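Local structure of RegF protein (Neisseria gonorrhoeae, 4HOJ) at residues Leu96-Met99 and Glu100-Phe104; Arg162-His165 and Tyr166-Lys169; Ala193-Pro196 and Ala197-Ala200. The protein binds glutathione and calcium ions as a glutathione S-transferase superfamily member, also named stringent starvation protein A, and may serve a regulatory role. All blocks are in the same frame, centred on the assembly; numbering follows the deposited sequence.

Contact 1. Residues Leu96-Met99 and Glu100-Phe104; sequences LYRM and EKELF
Arg98 and Glu102, one helical turn apart, form a salt bridge along the end of helix 86-102. The arginine chain bends at chi3 (53°) and holds its guanidinium out beside its own turn, while the glutamate, extended beyond CG, reaches back to meet it. Arg98 NH2 donates to Glu102 OE1 at 3.1 Å on the syn lone pair of that oxygen, although OE1 stands 24° out of the guanidinium plane. Glu102 OE2 lies at the guanidinium edge, 2.8 Å from Arg98 NE, but its position is less sure, and this half of the bridge is correspondingly doubtful. With the two planes turned 51° apart, the pairing is twisted rather than coplanar.

The same spacing yields a different result in Tyr97 and Lys101. Both place CG anti to the backbone N, and the side chains therefore run alongside each other in the same direction. Lys101 CD comes 3.8 Å from Tyr97 OH, and a water in the plane of the ring joins the polar ends, accepting from Lys101 NZ at 2.7 Å and bonding to Tyr97 OH. A second water donates to both Leu96 O and Glu100 OE2, while Glu100 also makes a salt bridge to Arg17.

At the helix terminus Met99 O is gripped twice, by Leu103 N and Phe104 N, each at 2.9 Å. It also faces the edge of the Phe104 ring, with CD1 of Phe104 3.5 Å from Met99 O.

Among its neighbours, the turn presses Leu96 and Met99 on helix 151-161 and Leu103 on helix 117-134. Glu100 meets Asn66 of helix 65-75 and a bound glutathione, and Lys101 makes a cation-pi contact with Tyr49 of the second subunit.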
# COMPACT_ATOMS: atom_id res chain seq x y z
N LEU A 96 -0.27 4.28 7.68
CA LEU A 96 -1.16 4.43 6.50
C LEU A 96 -1.70 3.10 6.08
O LEU A 96 -2.88 2.94 5.76
CB LEU A 96 -0.44 5.09 5.32
CG LEU A 96 -0.11 6.56 5.28
CD1 LEU A 96 0.78 6.96 4.09
CD2 LEU A 96 -1.44 7.34 5.11
N TYR A 97 -0.84 2.07 6.00
CA TYR A 97 -1.27 0.75 5.58
C TYR A 97 -2.30 0.21 6.57
O TYR A 97 -3.35 -0.33 6.15
CB TYR A 97 -0.01 -0.19 5.51
CG TYR A 97 -0.43 -1.63 5.20
CD1 TYR A 97 -0.66 -2.05 3.90
CD2 TYR A 97 -0.58 -2.53 6.20
CE1 TYR A 97 -1.09 -3.36 3.61
CE2 TYR A 97 -0.98 -3.86 5.92
CZ TYR A 97 -1.28 -4.25 4.63
OH TYR A 97 -1.72 -5.51 4.33
N ARG A 98 -2.03 0.31 7.87
CA ARG A 98 -3.01 -0.19 8.82
C ARG A 98 -4.32 0.59 8.77
O ARG A 98 -5.38 -0.03 8.96
CB ARG A 98 -2.43 -0.19 10.22
CG ARG A 98 -1.32 -1.28 10.31
CD ARG A 98 -0.95 -1.69 11.71
NE ARG A 98 -2.13 -2.07 12.47
CZ ARG A 98 -2.17 -2.06 13.79
NH1 ARG A 98 -1.05 -1.78 14.48
NH2 ARG A 98 -3.31 -2.38 14.40
N MET A 99 -4.30 1.90 8.55
CA MET A 99 -5.57 2.63 8.37
C MET A 99 -6.32 2.13 7.16
O MET A 99 -7.55 1.99 7.19
CB MET A 99 -5.35 4.12 8.27
CG MET A 99 -4.79 4.75 9.54
SD MET A 99 -5.05 6.52 9.56
CE MET A 99 -3.92 7.01 8.25
N GLU A 100 -5.65 1.80 6.06
CA GLU A 100 -6.33 1.31 4.88
C GLU A 100 -6.97 0.02 5.16
O GLU A 100 -8.10 -0.25 4.71
CB GLU A 100 -5.43 1.18 3.61
CG GLU A 100 -5.10 2.43 2.75
CD GLU A 100 -6.19 3.58 2.57
OE1 GLU A 100 -6.68 3.93 1.46
OE2 GLU A 100 -6.44 4.12 3.57
N LYS A 101 -6.29 -0.86 5.90
CA LYS A 101 -6.79 -2.22 6.11
C LYS A 101 -7.82 -2.34 7.24
O LYS A 101 -8.62 -3.27 7.24
CB LYS A 101 -5.59 -3.13 6.43
CG LYS A 101 -5.93 -4.56 6.80
CD LYS A 101 -4.69 -5.45 6.72
CE LYS A 101 -5.03 -6.84 7.19
NZ LYS A 101 -3.94 -7.84 6.98
N GLU A 102 -7.78 -1.40 8.19
CA GLU A 102 -8.58 -1.53 9.43
C GLU A 102 -9.62 -0.43 9.61
O GLU A 102 -10.51 -0.57 10.47
CB GLU A 102 -7.66 -1.53 10.65
CG GLU A 102 -6.62 -2.64 10.60
CD GLU A 102 -5.55 -2.49 11.66
OE1 GLU A 102 -5.73 -1.71 12.61
OE2 GLU A 102 -4.49 -3.14 11.49
N LEU A 103 -9.52 0.66 8.87
CA LEU A 103 -10.51 1.76 8.95
C LEU A 103 -11.16 2.00 7.61
O LEU A 103 -12.39 2.02 7.49
CB LEU A 103 -9.86 3.05 9.44
CG LEU A 103 -9.41 3.08 10.90
CD1 LEU A 103 -8.67 4.39 11.13
CD2 LEU A 103 -10.62 2.96 11.87
N PHE A 104 -10.35 2.17 6.57
CA PHE A 104 -10.90 2.60 5.28
C PHE A 104 -11.56 1.47 4.51
O PHE A 104 -12.33 1.73 3.59
CB PHE A 104 -9.88 3.45 4.47
CG PHE A 104 -9.75 4.83 5.04
CD1 PHE A 104 -8.87 5.09 6.10
CD2 PHE A 104 -10.57 5.87 4.60
CE1 PHE A 104 -8.79 6.31 6.67
CE2 PHE A 104 -10.48 7.16 5.14
CZ PHE A 104 -9.58 7.37 6.20
O HOH W 1 -4.44 5.26 4.86
O HOH W 2 -1.42 -7.21 6.33

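Contact 2. Residues Arg162-His165 and Tyr166-Lys169; sequences RLDH and YDVK. With CA (calcium ion), chain B.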
# COMPACT_ATOMS: atom_id res chain seq x y z
N ARG A 162 -16.33 13.07 8.40
CA ARG A 162 -17.56 12.36 8.12
C ARG A 162 -18.11 11.60 9.30
O ARG A 162 -19.10 10.86 9.09
CB ARG A 162 -17.33 11.37 6.92
CG ARG A 162 -17.24 12.11 5.58
CD ARG A 162 -16.62 11.17 4.50
NE ARG A 162 -16.71 11.75 3.18
CZ ARG A 162 -15.97 12.75 2.70
NH1 ARG A 162 -14.99 13.26 3.49
NH2 ARG A 162 -16.10 13.18 1.45
N LEU A 163 -17.61 11.80 10.53
CA LEU A 163 -18.18 10.97 11.61
C LEU A 163 -19.66 11.22 11.82
O LEU A 163 -20.43 10.23 11.99
CB LEU A 163 -17.45 11.15 12.93
CG LEU A 163 -15.97 10.80 12.87
CD1 LEU A 163 -15.31 11.06 14.21
CD2 LEU A 163 -15.76 9.37 12.42
N ASP A 164 -20.13 12.47 11.76
CA ASP A 164 -21.57 12.71 11.86
C ASP A 164 -22.32 12.12 10.66
O ASP A 164 -23.39 11.44 10.83
CB ASP A 164 -21.82 14.23 12.00
CG ASP A 164 -23.29 14.58 12.25
OD1 ASP A 164 -24.18 13.71 12.41
OD2 ASP A 164 -23.58 15.80 12.31
N HIS A 165 -21.82 12.34 9.45
CA HIS A 165 -22.44 11.83 8.23
C HIS A 165 -22.64 10.31 8.32
O HIS A 165 -23.69 9.80 7.96
CB HIS A 165 -21.56 12.26 7.03
CG HIS A 165 -21.96 11.67 5.72
ND1 HIS A 165 -23.15 11.97 5.10
CD2 HIS A 165 -21.35 10.75 4.93
CE1 HIS A 165 -23.24 11.29 3.96
NE2 HIS A 165 -22.16 10.55 3.83
N TYR A 166 -21.60 9.61 8.77
CA TYR A 166 -21.61 8.17 8.91
C TYR A 166 -22.31 7.66 10.17
O TYR A 166 -22.42 6.45 10.37
CB TYR A 166 -20.18 7.63 8.92
CG TYR A 166 -19.41 7.72 7.60
CD1 TYR A 166 -20.03 7.62 6.38
CD2 TYR A 166 -18.03 7.81 7.64
CE1 TYR A 166 -19.30 7.65 5.16
CE2 TYR A 166 -17.28 7.82 6.42
CZ TYR A 166 -17.91 7.75 5.24
OH TYR A 166 -17.20 7.77 4.06
N ASP A 167 -22.77 8.57 11.02
CA ASP A 167 -23.41 8.19 12.29
C ASP A 167 -22.49 7.34 13.19
O ASP A 167 -22.94 6.46 13.92
CB ASP A 167 -24.76 7.49 12.06
CG ASP A 167 -25.78 8.38 11.30
OD1 ASP A 167 -25.72 9.61 11.44
OD2 ASP A 167 -26.68 7.88 10.60
N VAL A 168 -21.20 7.65 13.15
CA VAL A 168 -20.22 6.98 13.97
C VAL A 168 -20.22 7.66 15.31
O VAL A 168 -20.09 8.88 15.41
CB VAL A 168 -18.83 7.08 13.36
CG1 VAL A 168 -17.74 6.62 14.41
CG2 VAL A 168 -18.75 6.21 12.11
N LYS A 169 -20.35 6.84 16.35
CA LYS A 169 -20.35 7.29 17.73
C LYS A 169 -19.04 6.82 18.40
O LYS A 169 -18.71 5.63 18.34
CB LYS A 169 -21.58 6.72 18.44
CG LYS A 169 -22.21 5.49 17.73
CD LYS A 169 -23.63 5.17 18.25
CE LYS A 169 -24.66 6.21 17.77
NZ LYS A 169 -26.06 5.84 18.13
CA CA B . -25.39 11.92 11.91
O HOH W 3 -26.51 10.05 8.25
O HOH W 4 -26.24 11.60 9.48
O HOH W 5 -24.69 11.06 14.02
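Asp164 and Asp167 use different first torsions to converge on one calcium ion: in Asp164 CG is anti to the backbone N (chi1 -175°), in Asp167 anti to the carbonyl carbon (chi1 -60°). Asp164 binds the metal twice, through O at 2.3 Å and OD1 at 2.2 Å, and Asp167 OD1 adds a ligand at 2.4 Å from the calcium. Two waters complete the ligands found here. Because both carboxylates bind it, the ion bridges them and would offset their like charges. Asp164 O also accepts from Asp167 N, at 2.9 Å, the donor standing well above its carbonyl plane.

Tyr166 turns the other way, into the protein. Arg162 CB sits over one face of its ring in a CH-pi contact, 3.9 Å from the ring centroid and offset toward the rim, while Arg162 CD comes 3.5 Å from Tyr166 OH. The polar ends go elsewhere, the hydroxyl to Glu111 and the guanidinium to Glu198. His165 meets the tyrosine ring obliquely, its CD2 near CD1 and CE1 of Tyr166.

Asp167, the last residue of the type I turn that starts at Asp164, has left-handed backbone angles. Val168 N then bonds back to Leu163 O at 2.9 Å, and Val168 CG1 touches Leu163 CD2. This six-to-one bond, with the inner bond of Asp167 and the apolar pair, is the signature of a Schellman motif, here doubling as a calcium site.

Contact 3. Residues Ala193-Pro196 and Ala197-Ala200; sequences ALTP and AEKA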
# COMPACT_ATOMS: atom_id res chain seq x y z
N ALA A 193 -10.24 22.68 0.40
CA ALA A 193 -10.45 21.41 -0.24
C ALA A 193 -11.85 20.85 -0.18
O ALA A 193 -12.23 19.99 -1.01
CB ALA A 193 -9.50 20.39 0.33
N LEU A 194 -12.67 21.33 0.76
CA LEU A 194 -14.05 20.83 0.89
C LEU A 194 -14.88 21.23 -0.31
O LEU A 194 -14.86 22.40 -0.74
CB LEU A 194 -14.71 21.44 2.14
CG LEU A 194 -14.16 20.95 3.50
CD1 LEU A 194 -14.70 21.86 4.60
CD2 LEU A 194 -14.57 19.51 3.76
N THR A 195 -15.64 20.29 -0.83
CA THR A 195 -16.65 20.67 -1.80
C THR A 195 -17.92 21.25 -1.07
O THR A 195 -18.08 21.04 0.15
CB THR A 195 -17.07 19.45 -2.65
OG1 THR A 195 -17.86 18.57 -1.83
CG2 THR A 195 -15.89 18.68 -3.23
N PRO A 196 -18.83 21.90 -1.81
CA PRO A 196 -20.08 22.32 -1.15
C PRO A 196 -20.87 21.19 -0.56
O PRO A 196 -21.47 21.33 0.49
CB PRO A 196 -20.87 23.02 -2.27
CG PRO A 196 -19.89 23.38 -3.25
CD PRO A 196 -18.75 22.38 -3.19
N ALA A 197 -20.78 20.00 -1.20
CA ALA A 197 -21.49 18.85 -0.66
C ALA A 197 -20.86 18.41 0.65
O ALA A 197 -21.54 18.09 1.58
CB ALA A 197 -21.47 17.71 -1.71
N GLU A 198 -19.52 18.45 0.73
CA GLU A 198 -18.87 18.03 1.98
C GLU A 198 -19.09 19.05 3.09
O GLU A 198 -19.23 18.65 4.27
CB GLU A 198 -17.37 17.82 1.72
CG GLU A 198 -17.08 16.51 0.96
CD GLU A 198 -15.72 16.50 0.35
OE1 GLU A 198 -15.06 17.57 0.17
OE2 GLU A 198 -15.25 15.37 0.02
N LYS A 199 -19.21 20.34 2.72
CA LYS A 199 -19.56 21.33 3.73
C LYS A 199 -20.90 21.04 4.36
O LYS A 199 -21.07 21.34 5.55
CB LYS A 199 -19.52 22.73 3.13
CG LYS A 199 -18.08 23.13 2.79
CD LYS A 199 -18.01 24.59 2.33
CE LYS A 199 -16.55 24.91 1.89
NZ LYS A 199 -16.58 26.25 1.22
N ALA A 200 -21.82 20.45 3.61
CA ALA A 200 -23.14 20.06 4.14
C ALA A 200 -23.11 18.95 5.19
O ALA A 200 -24.10 18.70 5.89
CB ALA A 200 -24.12 19.66 2.98
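Thr195 and Glu198 form a capping box at the start of helix 196-199, each side chain accepting from the backbone N of the other residue. The glutamate half is traced most easily outward from the backbone. Glu198 CB lies against Leu194, 3.9 Å from its CD2, and beside the threonine hydroxyl. CG, next along, passes 3.6 Å from Thr195 OG1. The chain stays extended beyond this point, carrying the carboxylate back across the threonine, with Glu198 CD still 3.7 Å from Thr195 OG1. There OE1 accepts from Thr195 N at 3.0 Å in a nearly straight bond (170°), met on its anti side and 28° out of the carboxylate plane. OE1 also faces Arg19 and OE2 faces Arg162, both in salt bridges, so the buried carboxylate is held from several directions and would be expected to remain ionised.

The threonine half depends on its first torsion. With chi1 at 73°, OG1 stands between the backbone N and the carbonyl carbon, turned to the helix start, where it accepts from Glu198 N at 3.1 Å. The same oxygen bonds to Ile10 O, linking the cap to the loop ahead of helix 13-25.

Flanking the box, Leu194 CB meets Lys199 CG at 3.8 Å, with the lysine chain extended past it. The two residues occupy the positions of a hydrophobic staple, the lysine contributing only its aliphatic part. Helical bonding then begins with Lys199 N, which donates to Thr195 O at 2.9 Å.

In the fold
From the N terminus, the chain first passes through the thioredoxin-like domain and then reaches contact 1, which closes the end of helix 86-102 where it turns into helix 104-111. Contact 2 follows in the loop between helices 151-161 and 175-185, and contact 3 opens the short C-terminal helix after 188-193. The three lie in series, each a local turn, and none nests within or crosses another. Contacts 1 and 2 remain separate, their nearest atoms about 7 Å apart, whereas 162-169 and 193-200 meet through the salt bridge of Arg162 with Glu198. Together they tie the helical domain and C-terminal tail to helix 13-25.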